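Local coordinates for protein 2-C-methyl-D-erythritol 4-phosphate cytidylyltransferase (Thermus thermophilus HB8, PDB 2PX7) that probably transfers the cytidylyl group of CTP to 2-C-methyl-D-erythritol 4-phosphate, releasing diphosphate in the second step of isoprenoid precursor synthesis by the DXP pathway, at residues L29-A33 with S96-L101; V68-P74 with G83-G89; L101-L106 with T175-R179. One frame throughout, in Å; residues are numbered along the deposited sequence.

Interaction 1: L29-A33 with S96-L101; sequences LIPAA and SVARLL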
loop_
_atom_site.group_PDB
_atom_site.type_symbol
_atom_site.label_atom_id
_atom_site.label_comp_id
_atom_site.label_asym_id
_atom_site.label_seq_id
_atom_site.Cartn_x
_atom_site.Cartn_y
_atom_site.Cartn_z
ATOM N N LEU A 29 -0.767 -12.526 20.609
ATOM C CA LEU A 29 -1.950 -11.759 21.034
ATOM C C LEU A 29 -2.687 -11.207 19.836
ATOM O O LEU A 29 -2.096 -10.493 19.030
ATOM C CB LEU A 29 -1.580 -10.620 22.003
ATOM C CG LEU A 29 -0.507 -10.918 23.062
ATOM C CD1 LEU A 29 -0.273 -9.691 23.966
ATOM C CD2 LEU A 29 -0.915 -12.131 23.898
ATOM N N ILE A 30 -3.972 -11.547 19.734
ATOM C CA ILE A 30 -4.845 -11.108 18.649
ATOM C C ILE A 30 -5.983 -10.195 19.166
ATOM O O ILE A 30 -7.071 -10.683 19.500
ATOM C CB ILE A 30 -5.449 -12.337 17.865
ATOM C CG1 ILE A 30 -4.375 -13.381 17.469
ATOM C CG2 ILE A 30 -6.366 -11.894 16.707
ATOM C CD1 ILE A 30 -3.203 -12.906 16.522
ATOM N N PRO A 31 -5.745 -8.864 19.216
ATOM C CA PRO A 31 -6.784 -7.929 19.694
ATOM C C PRO A 31 -7.883 -7.686 18.668
ATOM O O PRO A 31 -7.957 -6.604 18.113
ATOM C CB PRO A 31 -5.997 -6.632 19.946
ATOM C CG PRO A 31 -4.844 -6.692 18.917
ATOM C CD PRO A 31 -4.496 -8.163 18.825
ATOM N N ALA A 32 -8.733 -8.678 18.429
ATOM C CA ALA A 32 -9.786 -8.599 17.405
ATOM C C ALA A 32 -11.167 -8.183 17.944
ATOM O O ALA A 32 -12.161 -8.895 17.746
ATOM C CB ALA A 32 -9.898 -9.937 16.686
ATOM N N ALA A 33 -11.262 -7.040 18.607
ATOM C CA ALA A 33 -12.565 -6.674 19.172
ATOM C C ALA A 33 -13.370 -5.606 18.386
ATOM O O ALA A 33 -14.438 -5.143 18.837
ATOM C CB ALA A 33 -12.445 -6.356 20.657
ATOM N N SER A 96 -7.779 -3.921 24.322
ATOM C CA SER A 96 -7.807 -5.369 24.105
ATOM C C SER A 96 -6.422 -5.972 24.259
ATOM O O SER A 96 -6.288 -7.016 24.908
ATOM C CB SER A 96 -8.412 -5.733 22.754
ATOM O OG SER A 96 -9.754 -5.286 22.677
ATOM N N VAL A 97 -5.398 -5.318 23.689
ATOM C CA VAL A 97 -4.004 -5.784 23.865
ATOM C C VAL A 97 -3.603 -5.885 25.341
ATOM O O VAL A 97 -2.997 -6.877 25.754
ATOM C CB VAL A 97 -2.953 -4.893 23.134
ATOM C CG1 VAL A 97 -1.526 -5.275 23.573
ATOM C CG2 VAL A 97 -3.094 -4.989 21.614
ATOM N N ALA A 98 -3.908 -4.851 26.128
ATOM C CA ALA A 98 -3.599 -4.863 27.575
ATOM C C ALA A 98 -4.252 -6.058 28.303
ATOM O O ALA A 98 -3.650 -6.694 29.175
ATOM C CB ALA A 98 -4.030 -3.521 28.231
ATOM N N ARG A 99 -5.487 -6.360 27.927
ATOM C CA ARG A 99 -6.211 -7.496 28.496
ATOM C C ARG A 99 -5.548 -8.807 28.157
ATOM O O ARG A 99 -5.277 -9.620 29.045
ATOM C CB ARG A 99 -7.664 -7.485 28.033
ATOM C CG ARG A 99 -8.446 -6.302 28.622
ATOM C CD ARG A 99 -9.889 -6.388 28.186
ATOM N NE ARG A 99 -10.660 -5.205 28.543
ATOM C CZ ARG A 99 -11.985 -5.194 28.684
ATOM N NH1 ARG A 99 -12.689 -6.318 28.517
ATOM N NH2 ARG A 99 -12.612 -4.055 28.996
ATOM N N LEU A 100 -5.265 -8.994 26.873
ATOM C CA LEU A 100 -4.554 -10.174 26.393
ATOM C C LEU A 100 -3.196 -10.324 27.051
ATOM O O LEU A 100 -2.789 -11.423 27.400
ATOM C CB LEU A 100 -4.402 -10.125 24.864
ATOM C CG LEU A 100 -5.718 -10.194 24.087
ATOM C CD1 LEU A 100 -5.452 -9.957 22.610
ATOM C CD2 LEU A 100 -6.429 -11.538 24.321
ATOM N N LEU A 101 -2.501 -9.208 27.209
ATOM C CA LEU A 101 -1.138 -9.190 27.754
ATOM C C LEU A 101 -1.059 -9.722 29.188
ATOM O O LEU A 101 -0.098 -10.396 29.561
ATOM C CB LEU A 101 -0.603 -7.756 27.706
ATOM C CG LEU A 101 0.881 -7.439 27.856
ATOM C CD1 LEU A 101 1.767 -8.327 26.948
ATOM C CD2 LEU A 101 1.065 -5.945 27.566
#

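Interaction 2: V68-P74 with G83-G89; sequences VLVALPP and GAVFLEG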
loop_
_atom_site.group_PDB
_atom_site.type_symbol
_atom_site.label_atom_id
_atom_site.label_comp_id
_atom_site.label_asym_id
_atom_site.label_seq_id
_atom_site.Cartn_x
_atom_site.Cartn_y
_atom_site.Cartn_z
ATOM N N VAL A 68 -1.884 -18.904 21.740
ATOM C CA VAL A 68 -2.607 -17.869 21.006
ATOM C C VAL A 68 -3.757 -17.359 21.892
ATOM O O VAL A 68 -4.582 -18.144 22.384
ATOM C CB VAL A 68 -3.148 -18.360 19.641
ATOM C CG1 VAL A 68 -3.802 -17.208 18.862
ATOM C CG2 VAL A 68 -2.037 -19.028 18.793
ATOM N N LEU A 69 -3.784 -16.046 22.102
ATOM C CA LEU A 69 -4.812 -15.395 22.917
ATOM C C LEU A 69 -5.552 -14.398 22.051
ATOM O O LEU A 69 -4.933 -13.557 21.389
ATOM C CB LEU A 69 -4.167 -14.694 24.112
ATOM C CG LEU A 69 -3.407 -15.578 25.112
ATOM C CD1 LEU A 69 -2.422 -14.765 25.914
ATOM C CD2 LEU A 69 -4.375 -16.294 26.068
ATOM N N VAL A 70 -6.874 -14.506 22.046
ATOM C CA VAL A 70 -7.730 -13.733 21.153
ATOM C C VAL A 70 -8.745 -12.925 21.955
ATOM O O VAL A 70 -9.380 -13.452 22.877
ATOM C CB VAL A 70 -8.492 -14.652 20.159
ATOM C CG1 VAL A 70 -9.395 -13.827 19.213
ATOM C CG2 VAL A 70 -7.513 -15.516 19.359
ATOM N N ALA A 71 -8.897 -11.656 21.586
ATOM C CA ALA A 71 -9.899 -10.783 22.173
ATOM C C ALA A 71 -11.067 -10.647 21.218
ATOM O O ALA A 71 -10.868 -10.382 20.026
ATOM C CB ALA A 71 -9.309 -9.421 22.470
ATOM N N LEU A 72 -12.286 -10.834 21.726
ATOM C CA LEU A 72 -13.472 -10.662 20.902
ATOM C C LEU A 72 -14.434 -9.648 21.522
ATOM O O LEU A 72 -14.423 -9.454 22.737
ATOM C CB LEU A 72 -14.179 -12.010 20.678
ATOM C CG LEU A 72 -13.466 -13.045 19.804
ATOM C CD1 LEU A 72 -14.269 -14.334 19.768
ATOM C CD2 LEU A 72 -13.214 -12.509 18.383
ATOM N N PRO A 73 -15.282 -9.007 20.696
ATOM C CA PRO A 73 -16.167 -8.025 21.315
ATOM C C PRO A 73 -17.093 -8.723 22.333
ATOM O O PRO A 73 -17.472 -9.873 22.110
ATOM C CB PRO A 73 -16.969 -7.462 20.134
ATOM C CG PRO A 73 -16.208 -7.874 18.892
ATOM C CD PRO A 73 -15.521 -9.153 19.248
ATOM N N PRO A 74 -17.412 -8.056 23.466
ATOM C CA PRO A 74 -18.304 -8.677 24.451
ATOM C C PRO A 74 -19.621 -9.122 23.801
ATOM O O PRO A 74 -20.175 -8.398 22.972
ATOM C CB PRO A 74 -18.552 -7.543 25.450
ATOM C CG PRO A 74 -17.326 -6.663 25.345
ATOM C CD PRO A 74 -16.983 -6.703 23.882
ATOM N N GLY A 83 -7.412 -23.635 18.099
ATOM C CA GLY A 83 -6.331 -23.662 19.076
ATOM C C GLY A 83 -6.030 -22.254 19.555
ATOM O O GLY A 83 -5.085 -21.612 19.044
ATOM N N ALA A 84 -6.845 -21.769 20.501
ATOM C CA ALA A 84 -6.731 -20.414 21.048
ATOM C C ALA A 84 -7.543 -20.250 22.340
ATOM O O ALA A 84 -8.545 -20.930 22.540
ATOM C CB ALA A 84 -7.177 -19.373 20.017
ATOM N N VAL A 85 -7.103 -19.337 23.204
ATOM C CA VAL A 85 -7.867 -18.935 24.393
ATOM C C VAL A 85 -8.504 -17.560 24.145
ATOM O O VAL A 85 -7.849 -16.663 23.631
ATOM C CB VAL A 85 -6.980 -18.977 25.672
ATOM C CG1 VAL A 85 -7.674 -18.311 26.866
ATOM C CG2 VAL A 85 -6.593 -20.438 26.006
ATOM N N PHE A 86 -9.788 -17.422 24.474
ATOM C CA PHE A 86 -10.567 -16.217 24.172
ATOM C C PHE A 86 -10.935 -15.410 25.417
ATOM O O PHE A 86 -11.226 -15.980 26.469
ATOM C CB PHE A 86 -11.843 -16.583 23.414
ATOM C CG PHE A 86 -11.591 -17.200 22.067
ATOM C CD1 PHE A 86 -11.575 -16.408 20.923
ATOM C CD2 PHE A 86 -11.360 -18.570 21.944
ATOM C CE1 PHE A 86 -11.330 -16.972 19.670
ATOM C CE2 PHE A 86 -11.118 -19.154 20.690
ATOM C CZ PHE A 86 -11.098 -18.350 19.551
ATOM N N LEU A 87 -10.913 -14.085 25.289
ATOM C CA LEU A 87 -11.389 -13.182 26.337
ATOM C C LEU A 87 -12.170 -12.055 25.674
ATOM O O LEU A 87 -12.140 -11.915 24.445
ATOM C CB LEU A 87 -10.237 -12.561 27.143
ATOM C CG LEU A 87 -8.749 -12.911 27.167
ATOM C CD1 LEU A 87 -8.037 -11.959 28.112
ATOM C CD2 LEU A 87 -8.479 -14.347 27.614
ATOM N N GLU A 88 -12.859 -11.258 26.487
ATOM C CA GLU A 88 -13.608 -10.112 25.982
ATOM C C GLU A 88 -12.659 -8.935 25.823
ATOM O O GLU A 88 -11.907 -8.609 26.745
ATOM C CB GLU A 88 -14.760 -9.742 26.920
ATOM C CG GLU A 88 -15.697 -10.900 27.221
ATOM C CD GLU A 88 -16.910 -10.505 28.038
ATOM O OE1 GLU A 88 -16.815 -9.643 28.948
ATOM O OE2 GLU A 88 -17.981 -11.075 27.749
ATOM N N GLY A 89 -12.673 -8.328 24.642
ATOM C CA GLY A 89 -11.865 -7.142 24.377
ATOM C C GLY A 89 -12.491 -5.865 24.916
ATOM O O GLY A 89 -13.679 -5.842 25.303
#

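Interaction 3: L101-L106 with T175-R179; sequences LEAASL and TALLR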
loop_
_atom_site.group_PDB
_atom_site.type_symbol
_atom_site.label_atom_id
_atom_site.label_comp_id
_atom_site.label_asym_id
_atom_site.label_seq_id
_atom_site.Cartn_x
_atom_site.Cartn_y
_atom_site.Cartn_z
ATOM N N LEU A 101 -2.501 -9.208 27.209
ATOM C CA LEU A 101 -1.138 -9.190 27.754
ATOM C C LEU A 101 -1.059 -9.722 29.188
ATOM O O LEU A 101 -0.098 -10.396 29.561
ATOM C CB LEU A 101 -0.603 -7.756 27.706
ATOM C CG LEU A 101 0.881 -7.439 27.856
ATOM C CD1 LEU A 101 1.767 -8.327 26.948
ATOM C CD2 LEU A 101 1.065 -5.945 27.566
ATOM N N GLU A 102 -2.078 -9.406 29.983
ATOM C CA GLU A 102 -2.159 -9.873 31.364
ATOM C C GLU A 102 -2.203 -11.398 31.444
ATOM O O GLU A 102 -1.701 -11.981 32.409
ATOM C CB GLU A 102 -3.391 -9.272 32.042
ATOM C CG GLU A 102 -3.263 -9.178 33.552
ATOM C CD GLU A 102 -4.474 -8.514 34.181
ATOM O OE1 GLU A 102 -4.817 -7.388 33.743
ATOM O OE2 GLU A 102 -5.070 -9.124 35.108
ATOM N N ALA A 103 -2.777 -12.025 30.412
ATOM C CA ALA A 103 -2.924 -13.478 30.322
ATOM C C ALA A 103 -1.739 -14.190 29.667
ATOM O O ALA A 103 -1.643 -15.417 29.751
ATOM C CB ALA A 103 -4.217 -13.830 29.582
ATOM N N ALA A 104 -0.843 -13.430 29.022
ATOM C CA ALA A 104 0.313 -14.005 28.319
ATOM C C ALA A 104 1.219 -14.781 29.289
ATOM O O ALA A 104 1.526 -14.281 30.361
ATOM C CB ALA A 104 1.101 -12.901 27.590
ATOM N N SER A 105 1.637 -15.998 28.920
ATOM C CA SER A 105 2.430 -16.830 29.832
ATOM C C SER A 105 3.905 -16.926 29.461
ATOM O O SER A 105 4.740 -17.311 30.297
ATOM C CB SER A 105 1.804 -18.230 30.005
ATOM O OG SER A 105 1.817 -18.961 28.791
ATOM N N LEU A 106 4.235 -16.525 28.233
ATOM C CA LEU A 106 5.592 -16.659 27.706
ATOM C C LEU A 106 6.313 -15.292 27.623
ATOM O O LEU A 106 5.657 -14.260 27.482
ATOM C CB LEU A 106 5.538 -17.391 26.356
ATOM C CG LEU A 106 4.893 -18.787 26.489
ATOM C CD1 LEU A 106 4.262 -19.246 25.197
ATOM C CD2 LEU A 106 5.899 -19.833 27.005
ATOM N N THR A 175 7.769 -9.731 26.442
ATOM C CA THR A 175 6.483 -9.561 27.158
ATOM C C THR A 175 6.595 -8.552 28.306
ATOM O O THR A 175 5.735 -7.681 28.462
ATOM C CB THR A 175 5.997 -10.918 27.689
ATOM O OG1 THR A 175 6.074 -11.875 26.623
ATOM C CG2 THR A 175 4.557 -10.836 28.203
ATOM N N ALA A 176 7.668 -8.658 29.074
ATOM C CA ALA A 176 7.943 -7.748 30.196
ATOM C C ALA A 176 8.079 -6.284 29.751
ATOM O O ALA A 176 7.699 -5.357 30.469
ATOM C CB ALA A 176 9.210 -8.178 30.898
ATOM N N LEU A 177 8.643 -6.078 28.566
ATOM C CA LEU A 177 8.811 -4.732 28.056
ATOM C C LEU A 177 7.451 -4.151 27.650
ATOM O O LEU A 177 7.141 -3.011 27.975
ATOM C CB LEU A 177 9.795 -4.724 26.878
ATOM C CG LEU A 177 9.945 -3.405 26.122
ATOM C CD1 LEU A 177 10.562 -2.284 27.013
ATOM C CD2 LEU A 177 10.776 -3.644 24.878
ATOM N N LEU A 178 6.650 -4.937 26.935
ATOM C CA LEU A 178 5.323 -4.473 26.536
ATOM C C LEU A 178 4.403 -4.191 27.754
ATOM O O LEU A 178 3.603 -3.253 27.742
ATOM C CB LEU A 178 4.673 -5.439 25.518
ATOM C CG LEU A 178 3.418 -4.878 24.819
ATOM C CD1 LEU A 178 3.754 -3.561 24.066
ATOM C CD2 LEU A 178 2.779 -5.895 23.874
ATOM N N ARG A 179 4.532 -5.001 28.801
ATOM C CA ARG A 179 3.879 -4.695 30.081
ATOM C C ARG A 179 4.335 -3.335 30.639
ATOM O O ARG A 179 3.497 -2.509 30.933
ATOM C CB ARG A 179 4.004 -5.870 31.073
ATOM C CG ARG A 179 3.364 -7.148 30.481
ATOM C CD ARG A 179 2.644 -8.056 31.471
ATOM N NE ARG A 179 3.449 -9.218 31.791
ATOM C CZ ARG A 179 3.105 -10.501 31.628
ATOM N NH1 ARG A 179 1.924 -10.877 31.170
ATOM N NH2 ARG A 179 3.980 -11.426 31.960
#

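Interaction 1: L29-A33 with S96-L101
L100 lays its CD1 methyl over the peptide that joins I30 to P31, 3.5 Å from I30 C, so a helix leucine packs on strand backbone as well as on strand side chains. The side chain of L100 runs past that of L29 in the opposite direction, and L29 CB lies 4.0 Å from L100 CD1. The tip of L29 reaches further along the helix, where its CD1 methyl meets L101 CD1 at 3.9 Å. At the other end P31 and V97 point the same way, side by side, with P31 CG 3.6 Å from V97 CG2. S96 comes next: its CB rests on P31 CB, and its OG is 3.5 Å from A33 CB. P31 is also the centre of an inverse gamma turn. The contact is apolar and buried, an example of an alpha/beta layer in which a helix runs nearly antiparallel to a strand, at 149° between the two short axes. Helix 93-103 here lies along one face of the mixed sheet: L100 also touches L69 and A71 of strand 67-72, V97 reaches V111 of strand 108-111, and helix 175-188 flanks it through H182.

Interaction 2: V68-P74 with G83-G89
V70 is gripped on both of its backbone polar atoms by strand 85-88, in a parallel beta ladder at one border of this chain's seven-stranded mixed sheet. V70 N donates to V85 O at 2.8 Å, and V70 O accepts from L87 N at 2.9 Å. The same pattern repeats two residues on, at L72, whose N binds L87 O and whose O receives G89 N. With V85 N on V68 O, five bonds satisfy the facing groups, while L69 N and A71 N donate to strand 27-31 on the opposite edge, and L69 O accepts from I30 N. The last bond of the ladder is different: G89 N sits 39° out of the L72 carbonyl plane. E88 O, which takes no part in these five bonds, accepts from R99 NH1. Side chains follow the parallel register: L69 and V85 lie alongside on the face packed by helix 93-103, whereas V70 and F86 share the face toward L55 of helix 54-61. Placed by chi1 -64°, the F86 ring meets V70 and L72 through its CD1 side, with F86 CD1 3.6 Å from both V70 CB and L72 CD1.

Interaction 3: L101-L106 with T175-R179
L101 meets helix 175-188 with its whole branched end, and this is the tightly packed part of the contact. Its CD2 methyl lies 3.8 Å from L178 CG, its CD1 faces T175 CG2 and L178 CD2, and its CG is 3.6 Å from R179 CG. Chi1 of -164° swings the L101 branch away from its own backbone N and in among these three residues, which lie on one side of the second helix. A104 adds a CB methyl near T175 CG2. On the exposed side R179 makes a looser arrangement. Its chain bends at chi2 and chi3, curling the guanidinium back over T175, whose CG2 sits 3.7 Å above the plane of the group and over its centre. The edge of the guanidinium faces the backbone carbonyls of L101 and A104: NH1 approaches L101 O at 2.6 Å, a weak bond with only 125° at the hydrogen, and A104 O lies in its plane, 3.5 Å from NH1. Further on, T175 OG1 approaches L106 O, in a bond whose geometry is doubtful, and T175 also shares a backbone bond with P107. The chemistry thus divides in two: aliphatic branches close the inner side, while outside, the positive guanidinium beside the L101 and A104 carbonyls would probably be favoured electrostatically, though its one bond is weak.

Two of the contacts lie on one helix. Interactions 1 and 3 both use helix 93-103 and share L101, with centres about 11 Å apart; interaction 2 lies about 7 Å from interaction 1 and about 15 Å from interaction 3. Along the chain, interaction 2 is nested within the loop closed by interaction 1, and interaction 3 opens afterwards. Strands 27-31 and 67-72 are sheet neighbours, with I30 N 2.8 Å from L69 O, and strand 85-88 leads into helix 93-103. Helix 175-188 packs beside helix 93-103, which covers the sheet; the side chain of K44, a predicted transition-state stabilizer, is about 9 Å from that of A33 and about 8 Å from that of L72.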